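Local coordinates for protein bacterioferritin (Rhodobacter capsulatus, PDB 1JGC) that stores iron, probably oxidising ferrous iron with dioxygen at a ferroxidase centre and laying down ferric mineral inside a 24-subunit, heme-bearing shell, at residues Ser23-Leu37 with Leu77-Asp90. Sequence-based numbering, arbitrary orientation.
Sequences SQYWVHFRLQEDWGL and LRIGEGPRETLECD. With HEM (protoporphyrin IX containing Fe), chain D.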
loop_
_atom_site.group_PDB
_atom_site.type_symbol
_atom_site.label_atom_id
_atom_site.label_comp_id
_atom_site.label_asym_id
_atom_site.label_seq_id
_atom_site.Cartn_x
_atom_site.Cartn_y
_atom_site.Cartn_z
ATOM N N SER A 23 -36.606 19.339 -26.399
ATOM C CA SER A 23 -37.725 19.624 -25.523
ATOM C C SER A 23 -38.753 18.509 -25.482
ATOM O O SER A 23 -39.345 18.252 -24.432
ATOM C CB SER A 23 -38.395 20.926 -25.934
ATOM O OG SER A 23 -37.515 22.010 -25.721
ATOM N N GLN A 24 -38.964 17.840 -26.611
ATOM C CA GLN A 24 -39.940 16.765 -26.640
ATOM C C GLN A 24 -39.472 15.615 -25.754
ATOM O O GLN A 24 -40.255 15.058 -24.994
ATOM C CB GLN A 24 -40.176 16.284 -28.077
ATOM C CG GLN A 24 -41.297 15.254 -28.211
ATOM C CD GLN A 24 -41.594 14.902 -29.660
ATOM O OE1 GLN A 24 -42.070 15.737 -30.435
ATOM N NE2 GLN A 24 -41.308 13.664 -30.035
ATOM N N TYR A 25 -38.191 15.271 -25.843
ATOM C CA TYR A 25 -37.645 14.185 -25.038
ATOM C C TYR A 25 -37.641 14.554 -23.565
ATOM O O TYR A 25 -37.941 13.714 -22.708
ATOM C CB TYR A 25 -36.217 13.845 -25.463
ATOM C CG TYR A 25 -36.108 13.031 -26.736
ATOM C CD1 TYR A 25 -36.750 11.797 -26.857
ATOM C CD2 TYR A 25 -35.363 13.493 -27.816
ATOM C CE1 TYR A 25 -36.656 11.046 -28.030
ATOM C CE2 TYR A 25 -35.261 12.761 -28.985
ATOM C CZ TYR A 25 -35.910 11.540 -29.093
ATOM O OH TYR A 25 -35.830 10.836 -30.280
ATOM N N TRP A 26 -37.311 15.807 -23.266
ATOM C CA TRP A 26 -37.263 16.229 -21.877
ATOM C C TRP A 26 -38.632 16.234 -21.219
ATOM O O TRP A 26 -38.762 15.861 -20.060
ATOM C CB TRP A 26 -36.610 17.605 -21.742
ATOM C CG TRP A 26 -36.091 17.825 -20.360
ATOM C CD1 TRP A 26 -36.779 18.329 -19.294
ATOM C CD2 TRP A 26 -34.810 17.422 -19.857
ATOM N NE1 TRP A 26 -36.009 18.259 -18.157
ATOM C CE2 TRP A 26 -34.798 17.702 -18.473
ATOM C CE3 TRP A 26 -33.677 16.843 -20.440
ATOM C CZ2 TRP A 26 -33.691 17.422 -17.659
ATOM C CZ3 TRP A 26 -32.580 16.564 -19.635
ATOM C CH2 TRP A 26 -32.597 16.852 -18.256
ATOM N N VAL A 27 -39.657 16.655 -21.949
ATOM C CA VAL A 27 -40.996 16.656 -21.387
ATOM C C VAL A 27 -41.411 15.201 -21.158
ATOM O O VAL A 27 -42.014 14.871 -20.145
ATOM C CB VAL A 27 -42.017 17.343 -22.337
ATOM C CG1 VAL A 27 -43.409 17.230 -21.762
ATOM C CG2 VAL A 27 -41.661 18.799 -22.524
ATOM N N HIS A 28 -41.075 14.334 -22.104
ATOM C CA HIS A 28 -41.413 12.928 -21.986
ATOM C C HIS A 28 -40.723 12.312 -20.787
ATOM O O HIS A 28 -41.297 11.468 -20.096
ATOM C CB HIS A 28 -41.037 12.190 -23.265
ATOM C CG HIS A 28 -42.033 12.367 -24.365
ATOM N ND1 HIS A 28 -41.808 11.937 -25.653
ATOM C CD2 HIS A 28 -43.277 12.906 -24.361
ATOM C CE1 HIS A 28 -42.871 12.199 -26.394
ATOM N NE2 HIS A 28 -43.776 12.787 -25.633
ATOM N N PHE A 29 -39.492 12.739 -20.536
ATOM C CA PHE A 29 -38.736 12.248 -19.387
ATOM C C PHE A 29 -39.514 12.609 -18.117
ATOM O O PHE A 29 -39.820 11.749 -17.297
ATOM C CB PHE A 29 -37.334 12.882 -19.383
ATOM C CG PHE A 29 -36.752 13.081 -18.012
ATOM C CD1 PHE A 29 -36.542 12.006 -17.163
ATOM C CD2 PHE A 29 -36.421 14.355 -17.567
ATOM C CE1 PHE A 29 -36.015 12.199 -15.890
ATOM C CE2 PHE A 29 -35.890 14.556 -16.293
ATOM C CZ PHE A 29 -35.688 13.480 -15.455
ATOM N N ARG A 30 -39.855 13.883 -17.982
ATOM C CA ARG A 30 -40.588 14.357 -16.824
ATOM C C ARG A 30 -41.934 13.667 -16.666
ATOM O O ARG A 30 -42.301 13.237 -15.574
ATOM C CB ARG A 30 -40.763 15.872 -16.910
ATOM C CG ARG A 30 -39.596 16.618 -16.312
ATOM C CD ARG A 30 -39.509 16.247 -14.857
ATOM N NE ARG A 30 -38.234 16.577 -14.241
ATOM C CZ ARG A 30 -37.801 16.019 -13.115
ATOM N NH1 ARG A 30 -38.539 15.111 -12.499
ATOM N NH2 ARG A 30 -36.632 16.368 -12.605
ATOM N N LEU A 31 -42.663 13.562 -17.767
ATOM C CA LEU A 31 -43.960 12.907 -17.777
ATOM C C LEU A 31 -43.819 11.448 -17.320
ATOM O O LEU A 31 -44.528 10.993 -16.422
ATOM C CB LEU A 31 -44.529 12.960 -19.196
ATOM C CG LEU A 31 -45.834 13.701 -19.524
ATOM C CD1 LEU A 31 -46.271 14.650 -18.423
ATOM C CD2 LEU A 31 -45.610 14.437 -20.819
ATOM N N GLN A 32 -42.901 10.716 -17.941
ATOM C CA GLN A 32 -42.679 9.317 -17.587
ATOM C C GLN A 32 -42.243 9.158 -16.129
ATOM O O GLN A 32 -42.569 8.170 -15.474
ATOM C CB GLN A 32 -41.637 8.708 -18.532
ATOM C CG GLN A 32 -42.126 8.666 -19.966
ATOM C CD GLN A 32 -41.016 8.532 -20.987
ATOM O OE1 GLN A 32 -39.848 8.775 -20.692
ATOM N NE2 GLN A 32 -41.384 8.162 -22.208
ATOM N N GLU A 33 -41.512 10.140 -15.620
ATOM C CA GLU A 33 -41.052 10.086 -14.246
ATOM C C GLU A 33 -42.255 10.175 -13.307
ATOM O O GLU A 33 -42.348 9.428 -12.331
ATOM C CB GLU A 33 -40.084 11.236 -13.970
ATOM C CG GLU A 33 -39.302 11.084 -12.685
ATOM C CD GLU A 33 -38.318 9.928 -12.753
ATOM O OE1 GLU A 33 -37.463 9.916 -13.673
ATOM O OE2 GLU A 33 -38.390 9.027 -11.887
ATOM N N ASP A 34 -43.175 11.087 -13.607
ATOM C CA ASP A 34 -44.372 11.273 -12.783
ATOM C C ASP A 34 -45.321 10.066 -12.875
ATOM O O ASP A 34 -46.123 9.838 -11.962
ATOM C CB ASP A 34 -45.095 12.569 -13.189
ATOM C CG ASP A 34 -46.283 12.894 -12.280
ATOM O OD1 ASP A 34 -46.128 12.877 -11.033
ATOM O OD2 ASP A 34 -47.380 13.180 -12.815
ATOM N N TRP A 35 -45.225 9.296 -13.964
ATOM C CA TRP A 35 -46.059 8.106 -14.136
ATOM C C TRP A 35 -45.475 6.941 -13.352
ATOM O O TRP A 35 -46.117 5.903 -13.186
ATOM C CB TRP A 35 -46.174 7.705 -15.614
ATOM C CG TRP A 35 -46.979 8.661 -16.450
ATOM C CD1 TRP A 35 -47.986 9.478 -16.017
ATOM C CD2 TRP A 35 -46.840 8.912 -17.859
ATOM N NE1 TRP A 35 -48.475 10.225 -17.063
ATOM C CE2 TRP A 35 -47.791 9.897 -18.203
ATOM C CE3 TRP A 35 -46.002 8.402 -18.861
ATOM C CZ2 TRP A 35 -47.926 10.382 -19.505
ATOM C CZ3 TRP A 35 -46.137 8.888 -20.160
ATOM C CH2 TRP A 35 -47.093 9.868 -20.466
ATOM N N GLY A 36 -44.249 7.116 -12.872
ATOM C CA GLY A 36 -43.602 6.067 -12.112
ATOM C C GLY A 36 -42.825 5.111 -12.990
ATOM O O GLY A 36 -42.411 4.043 -12.542
ATOM N N LEU A 37 -42.624 5.485 -14.246
ATOM C CA LEU A 37 -41.880 4.646 -15.181
ATOM C C LEU A 37 -40.447 5.173 -15.279
ATOM O O LEU A 37 -39.998 5.600 -16.340
ATOM C CB LEU A 37 -42.555 4.679 -16.554
ATOM C CG LEU A 37 -44.057 4.364 -16.538
ATOM C CD1 LEU A 37 -44.602 4.357 -17.957
ATOM C CD2 LEU A 37 -44.293 3.015 -15.885
ATOM N N LEU A 77 -44.285 20.491 -31.356
ATOM C CA LEU A 77 -43.963 19.440 -30.399
ATOM C C LEU A 77 -45.017 18.336 -30.445
ATOM O O LEU A 77 -46.170 18.588 -30.777
ATOM C CB LEU A 77 -43.920 20.020 -28.988
ATOM C CG LEU A 77 -42.734 20.900 -28.610
ATOM C CD1 LEU A 77 -43.023 21.666 -27.322
ATOM C CD2 LEU A 77 -41.502 20.015 -28.465
ATOM N N ARG A 78 -44.623 17.117 -30.106
ATOM C CA ARG A 78 -45.557 15.993 -30.081
ATOM C C ARG A 78 -45.479 15.337 -28.708
ATOM O O ARG A 78 -44.644 14.462 -28.485
ATOM C CB ARG A 78 -45.192 14.971 -31.151
ATOM C CG ARG A 78 -45.444 15.425 -32.560
ATOM C CD ARG A 78 -44.617 14.606 -33.501
ATOM N NE ARG A 78 -45.166 14.581 -34.848
ATOM C CZ ARG A 78 -44.430 14.740 -35.938
ATOM N NH1 ARG A 78 -43.118 14.940 -35.826
ATOM N NH2 ARG A 78 -44.999 14.692 -37.136
ATOM N N ILE A 79 -46.349 15.757 -27.798
ATOM C CA ILE A 79 -46.361 15.230 -26.442
ATOM C C ILE A 79 -47.367 14.096 -26.258
ATOM O O ILE A 79 -48.578 14.331 -26.282
ATOM C CB ILE A 79 -46.710 16.341 -25.431
ATOM C CG1 ILE A 79 -45.905 17.609 -25.732
ATOM C CG2 ILE A 79 -46.424 15.873 -24.036
ATOM C CD1 ILE A 79 -44.419 17.399 -25.809
ATOM N N GLY A 80 -46.876 12.875 -26.062
ATOM C CA GLY A 80 -47.772 11.747 -25.862
ATOM C C GLY A 80 -48.482 11.872 -24.523
ATOM O O GLY A 80 -47.959 12.492 -23.599
ATOM N N GLU A 81 -49.676 11.307 -24.398
ATOM C CA GLU A 81 -50.381 11.406 -23.128
ATOM C C GLU A 81 -50.307 10.096 -22.372
ATOM O O GLU A 81 -50.969 9.925 -21.345
ATOM C CB GLU A 81 -51.843 11.809 -23.336
ATOM C CG GLU A 81 -52.007 13.237 -23.839
ATOM C CD GLU A 81 -53.438 13.758 -23.733
ATOM O OE1 GLU A 81 -54.357 13.110 -24.294
ATOM O OE2 GLU A 81 -53.635 14.823 -23.091
ATOM N N GLY A 82 -49.494 9.178 -22.886
ATOM C CA GLY A 82 -49.322 7.884 -22.252
ATOM C C GLY A 82 -48.041 7.196 -22.686
ATOM O O GLY A 82 -47.382 7.637 -23.632
ATOM N N PRO A 83 -47.656 6.105 -22.013
ATOM C CA PRO A 83 -46.430 5.378 -22.366
ATOM C C PRO A 83 -46.263 5.119 -23.864
ATOM O O PRO A 83 -45.303 5.576 -24.473
ATOM C CB PRO A 83 -46.556 4.078 -21.573
ATOM C CG PRO A 83 -47.305 4.512 -20.339
ATOM C CD PRO A 83 -48.354 5.464 -20.880
ATOM N N ARG A 84 -47.199 4.393 -24.462
ATOM C CA ARG A 84 -47.091 4.070 -25.882
ATOM C C ARG A 84 -47.115 5.286 -26.802
ATOM O O ARG A 84 -46.377 5.325 -27.781
ATOM C CB ARG A 84 -48.192 3.093 -26.299
ATOM C CG ARG A 84 -47.955 2.462 -27.657
ATOM C CD ARG A 84 -48.987 1.387 -27.934
ATOM N NE ARG A 84 -48.619 0.542 -29.066
ATOM C CZ ARG A 84 -48.546 0.968 -30.320
ATOM N NH1 ARG A 84 -48.821 2.236 -30.599
ATOM N NH2 ARG A 84 -48.200 0.125 -31.290
ATOM N N GLU A 85 -47.946 6.278 -26.493
ATOM C CA GLU A 85 -48.025 7.471 -27.335
ATOM C C GLU A 85 -46.697 8.222 -27.412
ATOM O O GLU A 85 -46.342 8.746 -28.478
ATOM C CB GLU A 85 -49.097 8.449 -26.831
ATOM C CG GLU A 85 -50.522 8.014 -27.050
ATOM C CD GLU A 85 -50.881 6.776 -26.226
ATOM O OE1 GLU A 85 -50.653 6.786 -24.980
ATOM O OE2 GLU A 85 -51.397 5.789 -26.826
ATOM N N THR A 86 -45.975 8.298 -26.290
ATOM C CA THR A 86 -44.698 9.013 -26.281
ATOM C C THR A 86 -43.708 8.321 -27.217
ATOM O O THR A 86 -42.912 8.980 -27.893
ATOM C CB THR A 86 -44.094 9.133 -24.840
ATOM O OG1 THR A 86 -43.902 7.834 -24.277
ATOM C CG2 THR A 86 -45.023 9.926 -23.937
ATOM N N LEU A 87 -43.769 6.992 -27.267
ATOM C CA LEU A 87 -42.888 6.248 -28.158
ATOM C C LEU A 87 -43.282 6.609 -29.583
ATOM O O LEU A 87 -42.426 6.828 -30.437
ATOM C CB LEU A 87 -43.043 4.737 -27.946
ATOM C CG LEU A 87 -42.571 4.181 -26.605
ATOM C CD1 LEU A 87 -42.815 2.691 -26.555
ATOM C CD2 LEU A 87 -41.096 4.481 -26.431
ATOM N N GLU A 88 -44.588 6.679 -29.827
ATOM C CA GLU A 88 -45.102 7.015 -31.141
ATOM C C GLU A 88 -44.701 8.428 -31.537
ATOM O O GLU A 88 -44.227 8.671 -32.651
ATOM C CB GLU A 88 -46.631 6.879 -31.168
ATOM C CG GLU A 88 -47.131 5.443 -31.067
ATOM C CD GLU A 88 -46.706 4.587 -32.266
ATOM O OE1 GLU A 88 -45.633 4.881 -32.869
ATOM O OE2 GLU A 88 -47.441 3.605 -32.599
ATOM N N CYS A 89 -44.887 9.366 -30.624
ATOM C CA CYS A 89 -44.524 10.734 -30.924
ATOM C C CYS A 89 -43.030 10.885 -31.188
ATOM O O CYS A 89 -42.635 11.605 -32.112
ATOM C CB CYS A 89 -44.956 11.660 -29.795
ATOM S SG CYS A 89 -46.742 11.856 -29.709
ATOM N N ASP A 90 -42.194 10.212 -30.401
ATOM C CA ASP A 90 -40.756 10.321 -30.625
ATOM C C ASP A 90 -40.393 9.707 -31.974
ATOM O O ASP A 90 -39.582 10.262 -32.730
ATOM C CB ASP A 90 -39.962 9.651 -29.494
ATOM C CG ASP A 90 -40.099 10.391 -28.164
ATOM O OD1 ASP A 90 -40.149 11.641 -28.175
ATOM O OD2 ASP A 90 -40.144 9.728 -27.106
HETATM C CHA HEM D . -26.871 19.576 -20.138
HETATM C CHB HEM D . -26.779 22.133 -24.258
HETATM C CHC HEM D . -31.496 22.880 -23.775
HETATM C CHD HEM D . -31.460 20.904 -19.393
HETATM C C1A HEM D . -26.504 20.033 -21.403
HETATM C C2A HEM D . -25.463 19.519 -22.272
HETATM C C3A HEM D . -25.217 20.502 -23.209
HETATM C C4A HEM D . -26.415 21.311 -23.210
HETATM C CMA HEM D . -24.069 20.548 -24.234
HETATM C CAA HEM D . -24.957 18.084 -22.411
HETATM C CBA HEM D . -24.430 17.370 -21.180
HETATM C CGA HEM D . -23.177 18.001 -20.631
HETATM O O1A HEM D . -22.689 17.513 -19.584
HETATM O O2A HEM D . -22.679 18.976 -21.242
HETATM C C1B HEM D . -28.067 22.563 -24.512
HETATM C C2B HEM D . -28.488 23.277 -25.707
HETATM C C3B HEM D . -29.820 23.563 -25.548
HETATM C C4B HEM D . -30.224 22.916 -24.298
HETATM C CMB HEM D . -27.633 23.621 -26.927
HETATM C CAB HEM D . -30.577 24.260 -26.489
HETATM C CBB HEM D . -31.551 25.205 -26.214
HETATM C C1C HEM D . -31.920 22.301 -22.601
HETATM C C2C HEM D . -33.311 22.197 -22.205
HETATM C C3C HEM D . -33.328 21.620 -20.954
HETATM C C4C HEM D . -31.924 21.433 -20.590
HETATM C CMC HEM D . -34.520 22.641 -23.045
HETATM C CAC HEM D . -34.446 21.240 -20.208
HETATM C CBC HEM D . -35.709 21.807 -20.256
HETATM C C1D HEM D . -30.187 20.418 -19.163
HETATM C C2D HEM D . -29.776 19.720 -17.954
HETATM C C3D HEM D . -28.462 19.337 -18.147
HETATM C C4D HEM D . -28.093 19.764 -19.504
HETATM C CMD HEM D . -30.621 19.461 -16.700
HETATM C CAD HEM D . -27.605 18.739 -17.027
HETATM C CBD HEM D . -27.162 17.293 -17.158
HETATM C CGD HEM D . -26.505 16.760 -15.883
HETATM O O1D HEM D . -25.604 17.446 -15.338
HETATM O O2D HEM D . -26.884 15.650 -15.436
HETATM N NA HEM D . -27.264 20.892 -22.181
HETATM N NB HEM D . -29.152 22.301 -23.675
HETATM N NC HEM D . -31.095 21.699 -21.683
HETATM N ND HEM D . -29.152 20.444 -20.103
HETATM FE FE HEM D . -29.165 21.299 -21.928
#
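Within the four-helix bundle of the ferritin fold, Q24 and H28 on helix 5-34 meet the start of helix 83-111 and the loop that leads into it. The two helical segments run antiparallel (170°). In Q24, CG anti to the backbone N (chi1 -174°) and an extended chain carry the amide out between loop and helix, where OE1 accepts R78 N (2.9 Å), which sits above the carbonyl plane, and NE2 points almost straight at D90 OD1 (3.0 Å). H28 NE2 accepts G80 N at 3.1 Å, and ND1 makes weak bonds to the D90 carboxylate; together these probably limit the ring's rotation. T86 CB makes a CH-pi contact over the centre of one H28 ring face, 3.6 Å from the centroid. With an alanine at Q24, R78 N would probably lose this acceptor and D90 OD1 its straight amide bond. L31 CD2 packs on I79 CG2 (3.6 Å), and W35 sets its six-membered ring against the helix start, CH2 3.5 Å from G82 CA and P83 CD over one face. Y25, beside D90, approaches the iron ligand E94, so this polar cluster borders the dinuclear ferroxidase site, metal-free here, typical of bacterioferritin's four-helix bundle.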